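PDB 2C40: inosine-uridine preferring nucleoside hydrolase family protein from Bacillus anthracis, which belongs to the nucleoside hydrolase family and holds a calcium ion and alpha-D-ribofuranose together in a pocket at the C-terminal ends of the parallel strands of its central beta sheet. Local coordinates for residues Ala64-Gly69 with Pro104-Leu109; Leu123-Leu128 with Leu245-Thr250; Val149-Thr154 with Ile194-Thr199. One frame throughout, in Å; residues are numbered along the deposited sequence.

Interaction 1. Residues Ala64-Gly69 with Pro104-Leu109; sequences ASNSRG and PAHHHL
A64, the last residue of strand 62-64, meets the start of helix 105-115 through its carbonyl: A105 N donates to A64 O at 3.0 Å. The N-H lies well above the carbonyl plane, and the bond is bent to 143° at the hydrogen. P104, the N-cap residue, adds a CA-H...O contact from P104 CA to the same oxygen at 3.3 Å, so A64 O meets both the N-cap residue and the first helical residue. Next comes S65, whose CA lies 3.6 Å from A105 CB; that methyl points toward the loop backbone. The S65 hydroxyl turns elsewhere. With its chi1 at 178°, opposite the backbone N, S65 OG accepts from S67 N at 2.8 Å, an ST turn, and also bonds D130. N66 then lies alongside the P104 ring, both side chains pointing the same way, while its amide group sits obliquely against the H106 imidazole, the two planes 37° apart. S67 bonds D130 and R133. The contact thus joins the end of strand 62-64, an outermost strand of the sheet in this chain, to the start of helix 105-115, with helix 129-137 packed against A105, H106 and L109 and L109 also reaching strand 120-124.

Interaction 2. Residues Leu123-Leu128 with Leu245-Thr250; sequences LFTGPL and LWDVLT. With CA (calcium ion), chain C; RIB (alpha-D-ribofuranose), chain D.
T125 and D247 approach with their CA atoms 5.5 Å apart, where the chain leaving strand 120-124 meets the first turn of helix 246-255. This is the calcium site of the nucleoside hydrolase fold, set just past the C-terminal end of a parallel strand. The two segments are joined through the metal: T125 O and D247 OD2 each bind calcium at 2.5 Å, D9 and D14 supply further ligands, and ribofuranose O2 and O3 and a water also coordinate it. T125 O and D247 OD2 are both acceptors, and the cation they share probably offsets their mutual repulsion. D247 OD1 comes within 2.6 Å of ribofuranose O3, which OD2 also approaches. The carboxylate carbon CG, opposite the D247 carbonyl carbon (chi1 -58°), lies 3.7 Å from T125 CB, and the two side chains cross at a slant. Away from the metal the contact turns apolar, with L123 CD2 against T250 CG2 at 3.5 Å and T125 CG2 further off. T250 splits its two branches: the methyl faces the strand while the hydroxyl turns back into the helix. There T250 OG1 donates to W246 O at 2.8 Å, on the opposite face of that carbonyl from T250 N.

Interaction 3. Residues Val149-Thr154 with Ile194-Thr199; sequences VWMGGT and ITLEST
M151 and I194 form a parallel beta bridge, CA atoms 4.7 Å apart, at the C-terminal ends of strands 145-151 and 191-194, and the two segments run 23° apart end to end. These are adjacent parallel strands of the central sheet of the nucleoside hydrolase fold. As expected of a parallel bridge, I194 gives and takes on either side of M151: I194 N donates to W150 O at 2.8 Å, and G152 N donates to I194 O at 3.0 Å. Past the strands one more backbone bond follows, L196 N to G153 O, 3.1 Å, nearly straight and in the carbonyl plane. G153 has positive phi, which favours glycine. V149 CG1 touches I194 CD1 at 3.6 Å, and M151 and I194 also meet helix 246-255. The M151 chain, bent at chi2 and chi3, curls its methyl over the neighbouring backbone, with CE 3.3 Å from I194 O and a looser approach to L196 CD2. M151 also lines the ribofuranose pocket. Farther along, L196 CD1 lies against T154 CB, the two side chains crossing at a slant. The E197 side chain, bent at chi2 (81°), crosses that of T154 at about a right angle. T154 OG1 donates to E197 OE2, but the modelled 2.5 Å is unusually short and its exact length doubtful. The other carboxylate oxygen, E197 OE1, takes the backbone N of F155.

In the fold
Interactions 2 and 3 lie close together, centres 8 Å apart, on neighbouring strands 120-124 and 145-151 of one mixed sheet; they touch directly, with W150 NE1 of interaction 3 probably bonded to G126 O of interaction 2. Interaction 1 sits toward the sheet's 62-64 edge, its centre 17 Å from that of interaction 2 and 22 Å from that of interaction 3. Helix 105-115 and strand 120-124 follow each other in the chain, and L109 packs on F124. Along the sequence interaction 1 closes first, and interaction 3 is nested inside the stretch of chain closed by interaction 2. Interactions 2 and 3 thus bring T125, M151 and D247 to the calcium and ribofuranose pocket, while interaction 1 lies away from it.

Interaction 1. Residues Ala64-Gly69 with Pro104-Leu109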
loop_
_atom_site.group_PDB
_atom_site.type_symbol
_atom_site.label_atom_id
_atom_site.label_comp_id
_atom_site.label_asym_id
_atom_site.label_seq_id
_atom_site.Cartn_x
_atom_site.Cartn_y
_atom_site.Cartn_z
ATOM N N ALA A 64 15.696 8.989 -16.726
ATOM C CA ALA A 64 15.267 7.613 -16.801
ATOM C C ALA A 64 16.369 6.713 -17.342
ATOM O O ALA A 64 16.911 6.987 -18.425
ATOM C CB ALA A 64 13.999 7.533 -17.724
ATOM N N SER A 65 16.666 5.635 -16.611
ATOM C CA SER A 65 17.585 4.604 -17.089
ATOM C C SER A 65 17.002 3.791 -18.231
ATOM O O SER A 65 15.792 3.674 -18.349
ATOM C CB SER A 65 17.934 3.635 -15.953
ATOM O OG SER A 65 18.785 2.627 -16.415
ATOM N N ASN A 66 17.857 3.278 -19.120
ATOM C CA ASN A 66 17.402 2.256 -20.082
ATOM C C ASN A 66 18.192 0.984 -19.843
ATOM O O ASN A 66 18.212 0.066 -20.671
ATOM C CB ASN A 66 17.364 2.730 -21.565
ATOM C CG ASN A 66 18.722 3.184 -22.114
ATOM O OD1 ASN A 66 18.787 3.674 -23.249
ATOM N ND2 ASN A 66 19.790 3.013 -21.360
ATOM N N SER A 67 18.783 0.917 -18.650
ATOM C CA SER A 67 19.513 -0.269 -18.222
ATOM C C SER A 67 18.520 -1.374 -17.996
ATOM O O SER A 67 17.363 -1.140 -17.600
ATOM C CB SER A 67 20.317 0.001 -16.974
ATOM O OG SER A 67 21.462 0.830 -17.243
ATOM N N ARG A 68 18.961 -2.585 -18.295
ATOM C CA ARG A 68 18.173 -3.771 -18.039
ATOM C C ARG A 68 18.903 -4.663 -17.054
ATOM O O ARG A 68 20.119 -4.695 -17.026
ATOM C CB ARG A 68 17.954 -4.508 -19.325
ATOM C CG ARG A 68 17.148 -3.744 -20.310
ATOM C CD ARG A 68 17.218 -4.430 -21.643
ATOM N NE ARG A 68 16.443 -3.719 -22.643
ATOM C CZ ARG A 68 16.038 -4.240 -23.803
ATOM N NH1 ARG A 68 16.322 -5.504 -24.112
ATOM N NH2 ARG A 68 15.391 -3.476 -24.676
ATOM N N GLY A 69 18.155 -5.397 -16.250
ATOM C CA GLY A 69 18.752 -6.280 -15.240
ATOM C C GLY A 69 18.926 -7.707 -15.705
ATOM O O GLY A 69 18.237 -8.182 -16.614
ATOM N N PRO A 104 19.394 9.278 -21.341
ATOM C CA PRO A 104 19.234 8.175 -20.409
ATOM C C PRO A 104 20.205 8.311 -19.217
ATOM O O PRO A 104 21.282 8.965 -19.364
ATOM C CB PRO A 104 19.556 6.934 -21.265
ATOM C CG PRO A 104 20.279 7.430 -22.435
ATOM C CD PRO A 104 19.823 8.821 -22.676
ATOM N N ALA A 105 19.859 7.678 -18.094
ATOM C CA ALA A 105 20.582 7.863 -16.835
ATOM C C ALA A 105 22.116 7.733 -16.919
ATOM O O ALA A 105 22.823 8.550 -16.358
ATOM C CB ALA A 105 20.034 6.883 -15.770
ATOM N N HIS A 106 22.634 6.724 -17.615
ATOM C CA HIS A 106 24.096 6.537 -17.674
ATOM C C HIS A 106 24.812 7.669 -18.395
ATOM O O HIS A 106 25.884 8.074 -17.968
ATOM C CB HIS A 106 24.485 5.182 -18.252
ATOM C CG HIS A 106 24.081 4.975 -19.687
ATOM N ND1 HIS A 106 24.993 4.686 -20.684
ATOM C CD2 HIS A 106 22.873 4.977 -20.282
ATOM C CE1 HIS A 106 24.356 4.525 -21.831
ATOM N NE2 HIS A 106 23.068 4.701 -21.612
ATOM N N HIS A 107 24.192 8.176 -19.468
ATOM C CA HIS A 107 24.666 9.341 -20.174
ATOM C C HIS A 107 24.482 10.624 -19.385
ATOM O O HIS A 107 25.369 11.472 -19.345
ATOM C CB HIS A 107 23.953 9.464 -21.516
ATOM C CG HIS A 107 24.444 8.501 -22.551
ATOM N ND1 HIS A 107 23.872 8.404 -23.795
ATOM C CD2 HIS A 107 25.439 7.587 -22.524
ATOM C CE1 HIS A 107 24.523 7.509 -24.512
ATOM N NE2 HIS A 107 25.471 6.988 -23.761
ATOM N N HIS A 108 23.335 10.740 -18.748
ATOM C CA HIS A 108 23.065 11.850 -17.843
ATOM C C HIS A 108 24.133 11.943 -16.741
ATOM O O HIS A 108 24.624 13.020 -16.403
ATOM C CB HIS A 108 21.670 11.650 -17.254
ATOM C CG HIS A 108 21.231 12.735 -16.336
ATOM N ND1 HIS A 108 20.992 12.520 -14.984
ATOM C CD2 HIS A 108 20.966 14.038 -16.568
ATOM C CE1 HIS A 108 20.597 13.653 -14.432
ATOM N NE2 HIS A 108 20.590 14.596 -15.366
ATOM N N LEU A 109 24.462 10.798 -16.170
ATOM C CA LEU A 109 25.448 10.730 -15.114
ATOM C C LEU A 109 26.810 11.259 -15.606
ATOM O O LEU A 109 27.436 12.095 -14.951
ATOM C CB LEU A 109 25.528 9.288 -14.615
ATOM C CG LEU A 109 26.658 8.784 -13.709
ATOM C CD1 LEU A 109 26.873 9.674 -12.563
ATOM C CD2 LEU A 109 26.219 7.414 -13.226
#

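Interaction 2. Residues Leu123-Leu128 with Leu245-Thr250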
loop_
_atom_site.group_PDB
_atom_site.type_symbol
_atom_site.label_atom_id
_atom_site.label_comp_id
_atom_site.label_asym_id
_atom_site.label_seq_id
_atom_site.Cartn_x
_atom_site.Cartn_y
_atom_site.Cartn_z
ATOM N N LEU A 123 25.734 8.345 -4.998
ATOM C CA LEU A 123 24.913 7.669 -4.055
ATOM C C LEU A 123 23.981 6.763 -4.879
ATOM O O LEU A 123 23.147 7.263 -5.635
ATOM C CB LEU A 123 24.081 8.710 -3.317
ATOM C CG LEU A 123 23.443 8.383 -1.972
ATOM C CD1 LEU A 123 22.156 9.133 -1.838
ATOM C CD2 LEU A 123 23.268 6.936 -1.675
ATOM N N PHE A 124 24.163 5.445 -4.750
ATOM C CA PHE A 124 23.352 4.470 -5.446
ATOM C C PHE A 124 22.643 3.596 -4.397
ATOM O O PHE A 124 23.291 2.895 -3.569
ATOM C CB PHE A 124 24.193 3.614 -6.379
ATOM C CG PHE A 124 24.527 4.271 -7.697
ATOM C CD1 PHE A 124 25.161 5.496 -7.749
ATOM C CD2 PHE A 124 24.174 3.687 -8.898
ATOM C CE1 PHE A 124 25.469 6.131 -8.974
ATOM C CE2 PHE A 124 24.496 4.308 -10.120
ATOM C CZ PHE A 124 25.127 5.546 -10.126
ATOM N N THR A 125 21.300 3.614 -4.476
ATOM C CA THR A 125 20.479 2.845 -3.614
ATOM C C THR A 125 19.687 1.723 -4.321
ATOM O O THR A 125 18.978 0.989 -3.651
ATOM C CB THR A 125 19.558 3.727 -2.731
ATOM O OG1 THR A 125 18.634 4.505 -3.516
ATOM C CG2 THR A 125 20.386 4.623 -1.862
ATOM N N GLY A 126 19.888 1.557 -5.623
ATOM C CA GLY A 126 19.526 0.373 -6.367
ATOM C C GLY A 126 20.797 -0.323 -6.895
ATOM O O GLY A 126 21.903 -0.052 -6.427
ATOM N N PRO A 127 20.646 -1.235 -7.880
ATOM C CA PRO A 127 21.750 -1.876 -8.599
ATOM C C PRO A 127 22.748 -0.890 -9.218
ATOM O O PRO A 127 22.413 0.285 -9.369
ATOM C CB PRO A 127 21.002 -2.597 -9.713
ATOM C CG PRO A 127 19.684 -2.926 -9.126
ATOM C CD PRO A 127 19.350 -1.695 -8.382
ATOM N N LEU A 128 23.917 -1.377 -9.643
ATOM C CA LEU A 128 24.985 -0.508 -10.118
ATOM C C LEU A 128 25.058 -0.336 -11.623
ATOM O O LEU A 128 25.971 0.292 -12.099
ATOM C CB LEU A 128 26.330 -1.021 -9.611
ATOM C CG LEU A 128 26.632 -0.722 -8.141
ATOM C CD1 LEU A 128 27.853 -1.547 -7.756
ATOM C CD2 LEU A 128 26.869 0.772 -7.927
ATOM N N LEU A 245 15.897 0.072 7.118
ATOM C CA LEU A 245 15.865 1.230 6.231
ATOM C C LEU A 245 17.218 1.345 5.538
ATOM O O LEU A 245 17.979 2.266 5.778
ATOM C CB LEU A 245 15.611 2.491 7.062
ATOM C CG LEU A 245 14.363 2.413 7.939
ATOM C CD1 LEU A 245 14.489 3.228 9.160
ATOM C CD2 LEU A 245 13.223 2.864 7.115
ATOM N N TRP A 246 17.523 0.367 4.708
ATOM C CA TRP A 246 18.844 0.259 4.116
ATOM C C TRP A 246 19.248 1.435 3.279
ATOM O O TRP A 246 20.337 1.947 3.437
ATOM C CB TRP A 246 18.909 -0.946 3.222
ATOM C CG TRP A 246 18.938 -2.164 3.968
ATOM C CD1 TRP A 246 19.981 -2.656 4.663
ATOM C CD2 TRP A 246 17.874 -3.087 4.102
ATOM N NE1 TRP A 246 19.627 -3.840 5.256
ATOM C CE2 TRP A 246 18.339 -4.136 4.919
ATOM C CE3 TRP A 246 16.557 -3.107 3.651
ATOM C CZ2 TRP A 246 17.545 -5.238 5.270
ATOM C CZ3 TRP A 246 15.760 -4.200 4.006
ATOM C CH2 TRP A 246 16.264 -5.248 4.807
ATOM N N ASP A 247 18.356 1.855 2.400
ATOM C CA ASP A 247 18.624 2.979 1.511
ATOM C C ASP A 247 18.675 4.339 2.250
ATOM O O ASP A 247 19.511 5.189 1.939
ATOM C CB ASP A 247 17.590 2.998 0.401
ATOM C CG ASP A 247 17.589 1.705 -0.404
ATOM O OD1 ASP A 247 18.577 0.917 -0.300
ATOM O OD2 ASP A 247 16.640 1.503 -1.186
ATOM N N VAL A 248 17.788 4.505 3.236
ATOM C CA VAL A 248 17.684 5.724 4.001
ATOM C C VAL A 248 18.983 5.902 4.808
ATOM O O VAL A 248 19.460 7.025 4.946
ATOM C CB VAL A 248 16.431 5.736 4.920
ATOM C CG1 VAL A 248 16.424 6.933 5.805
ATOM C CG2 VAL A 248 15.149 5.763 4.093
ATOM N N LEU A 249 19.525 4.805 5.322
ATOM C CA LEU A 249 20.740 4.820 6.078
ATOM C C LEU A 249 21.930 5.156 5.179
ATOM O O LEU A 249 22.854 5.845 5.596
ATOM C CB LEU A 249 20.983 3.476 6.714
ATOM C CG LEU A 249 22.171 3.262 7.654
ATOM C CD1 LEU A 249 23.269 2.573 6.930
ATOM C CD2 LEU A 249 22.666 4.541 8.368
ATOM N N THR A 250 21.916 4.609 3.970
ATOM C CA THR A 250 22.915 4.912 2.943
ATOM C C THR A 250 22.951 6.404 2.647
ATOM O O THR A 250 24.033 7.002 2.632
ATOM C CB THR A 250 22.634 4.125 1.638
ATOM O OG1 THR A 250 22.526 2.715 1.931
ATOM C CG2 THR A 250 23.723 4.330 0.627
HETATM CA CA CA C . 16.518 0.494 -3.434
HETATM O O5 RIB D . 18.528 -5.573 -1.015
HETATM C C5 RIB D . 17.964 -4.382 -0.395
HETATM C C4 RIB D . 17.392 -3.500 -1.507
HETATM O O4 RIB D . 16.278 -4.220 -2.075
HETATM C C3 RIB D . 16.911 -2.078 -1.149
HETATM O O3 RIB D . 17.836 -1.112 -1.745
HETATM C C2 RIB D . 15.386 -1.999 -1.606
HETATM O O2 RIB D . 14.806 -0.866 -2.404
HETATM C C1 RIB D . 15.155 -3.343 -2.343
HETATM O O HOH W 1 16.887 -1.727 -4.451
#

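Interaction 3. Residues Val149-Thr154 with Ile194-Thr199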
loop_
_atom_site.group_PDB
_atom_site.type_symbol
_atom_site.label_atom_id
_atom_site.label_comp_id
_atom_site.label_asym_id
_atom_site.label_seq_id
_atom_site.Cartn_x
_atom_site.Cartn_y
_atom_site.Cartn_z
ATOM N N VAL A 149 28.962 5.824 -2.556
ATOM C CA VAL A 149 28.265 5.219 -1.440
ATOM C C VAL A 149 27.136 4.390 -2.005
ATOM O O VAL A 149 26.292 4.877 -2.708
ATOM C CB VAL A 149 27.750 6.263 -0.421
ATOM C CG1 VAL A 149 27.220 5.574 0.855
ATOM C CG2 VAL A 149 28.903 7.226 -0.062
ATOM N N TRP A 150 27.158 3.105 -1.688
ATOM C CA TRP A 150 26.246 2.139 -2.256
ATOM C C TRP A 150 25.641 1.238 -1.184
ATOM O O TRP A 150 26.332 0.701 -0.307
ATOM C CB TRP A 150 26.980 1.305 -3.323
ATOM C CG TRP A 150 26.132 0.288 -4.058
ATOM C CD1 TRP A 150 24.899 0.487 -4.660
ATOM C CD2 TRP A 150 26.455 -1.081 -4.249
ATOM N NE1 TRP A 150 24.451 -0.678 -5.199
ATOM C CE2 TRP A 150 25.382 -1.663 -4.973
ATOM C CE3 TRP A 150 27.548 -1.880 -3.877
ATOM C CZ2 TRP A 150 25.367 -3.010 -5.343
ATOM C CZ3 TRP A 150 27.535 -3.229 -4.232
ATOM C CH2 TRP A 150 26.432 -3.784 -4.947
ATOM N N MET A 151 24.324 1.074 -1.306
ATOM C CA MET A 151 23.595 0.032 -0.645
ATOM C C MET A 151 23.713 -1.244 -1.463
ATOM O O MET A 151 23.112 -1.413 -2.529
ATOM C CB MET A 151 22.118 0.425 -0.472
ATOM C CG MET A 151 21.372 -0.452 0.609
ATOM S SD MET A 151 20.984 -2.175 0.151
ATOM C CE MET A 151 21.675 -3.053 1.516
ATOM N N GLY A 152 24.484 -2.173 -0.959
ATOM C CA GLY A 152 24.641 -3.462 -1.625
ATOM C C GLY A 152 25.487 -4.404 -0.794
ATOM O O GLY A 152 26.207 -3.995 0.142
ATOM N N GLY A 153 25.341 -5.686 -1.108
ATOM C CA GLY A 153 26.217 -6.735 -0.602
ATOM C C GLY A 153 25.847 -7.211 0.777
ATOM O O GLY A 153 24.995 -6.617 1.433
ATOM N N THR A 154 26.494 -8.309 1.163
ATOM C CA THR A 154 26.488 -8.830 2.524
ATOM C C THR A 154 27.676 -9.793 2.718
ATOM O O THR A 154 28.147 -10.462 1.761
ATOM C CB THR A 154 25.109 -9.522 2.880
ATOM O OG1 THR A 154 25.060 -9.887 4.254
ATOM C CG2 THR A 154 24.823 -10.777 2.010
ATOM N N ILE A 194 27.011 0.213 2.375
ATOM C CA ILE A 194 25.977 -0.142 3.366
ATOM C C ILE A 194 25.441 -1.557 2.989
ATOM O O ILE A 194 24.672 -1.736 2.033
ATOM C CB ILE A 194 24.877 0.938 3.480
ATOM C CG1 ILE A 194 25.437 2.202 4.120
ATOM C CG2 ILE A 194 23.698 0.459 4.314
ATOM C CD1 ILE A 194 26.362 3.026 3.238
ATOM N N THR A 195 25.936 -2.554 3.710
ATOM C CA THR A 195 25.542 -3.952 3.533
ATOM C C THR A 195 24.219 -4.245 4.241
ATOM O O THR A 195 23.770 -3.454 5.083
ATOM C CB THR A 195 26.619 -4.880 4.080
ATOM O OG1 THR A 195 26.697 -4.736 5.524
ATOM C CG2 THR A 195 27.996 -4.585 3.403
ATOM N N LEU A 196 23.614 -5.400 3.961
ATOM C CA LEU A 196 22.498 -5.850 4.775
ATOM C C LEU A 196 22.751 -5.751 6.291
ATOM O O LEU A 196 21.834 -5.306 7.021
ATOM C CB LEU A 196 22.075 -7.262 4.404
ATOM C CG LEU A 196 21.538 -7.439 2.960
ATOM C CD1 LEU A 196 21.323 -8.932 2.646
ATOM C CD2 LEU A 196 20.233 -6.654 2.703
ATOM N N GLU A 197 23.950 -6.154 6.759
ATOM C CA GLU A 197 24.296 -6.222 8.203
ATOM C C GLU A 197 24.452 -4.838 8.825
ATOM O O GLU A 197 24.316 -4.694 10.036
ATOM C CB GLU A 197 25.693 -6.825 8.496
ATOM C CG GLU A 197 26.063 -8.122 7.889
ATOM C CD GLU A 197 26.524 -7.984 6.458
ATOM O OE1 GLU A 197 27.739 -8.003 6.191
ATOM O OE2 GLU A 197 25.639 -7.882 5.627
ATOM N N SER A 198 24.883 -3.874 7.997
ATOM C CA SER A 198 25.227 -2.515 8.412
ATOM C C SER A 198 24.115 -1.893 9.237
ATOM O O SER A 198 24.329 -1.036 10.079
ATOM C CB SER A 198 25.482 -1.651 7.152
ATOM O OG SER A 198 26.676 -2.062 6.488
ATOM N N THR A 199 22.904 -2.346 8.961
ATOM C CA THR A 199 21.698 -1.731 9.472
ATOM C C THR A 199 21.174 -2.420 10.759
ATOM O O THR A 199 20.129 -2.050 11.247
ATOM C CB THR A 199 20.672 -1.729 8.326
ATOM O OG1 THR A 199 19.770 -0.634 8.477
ATOM C CG2 THR A 199 19.964 -3.056 8.207
#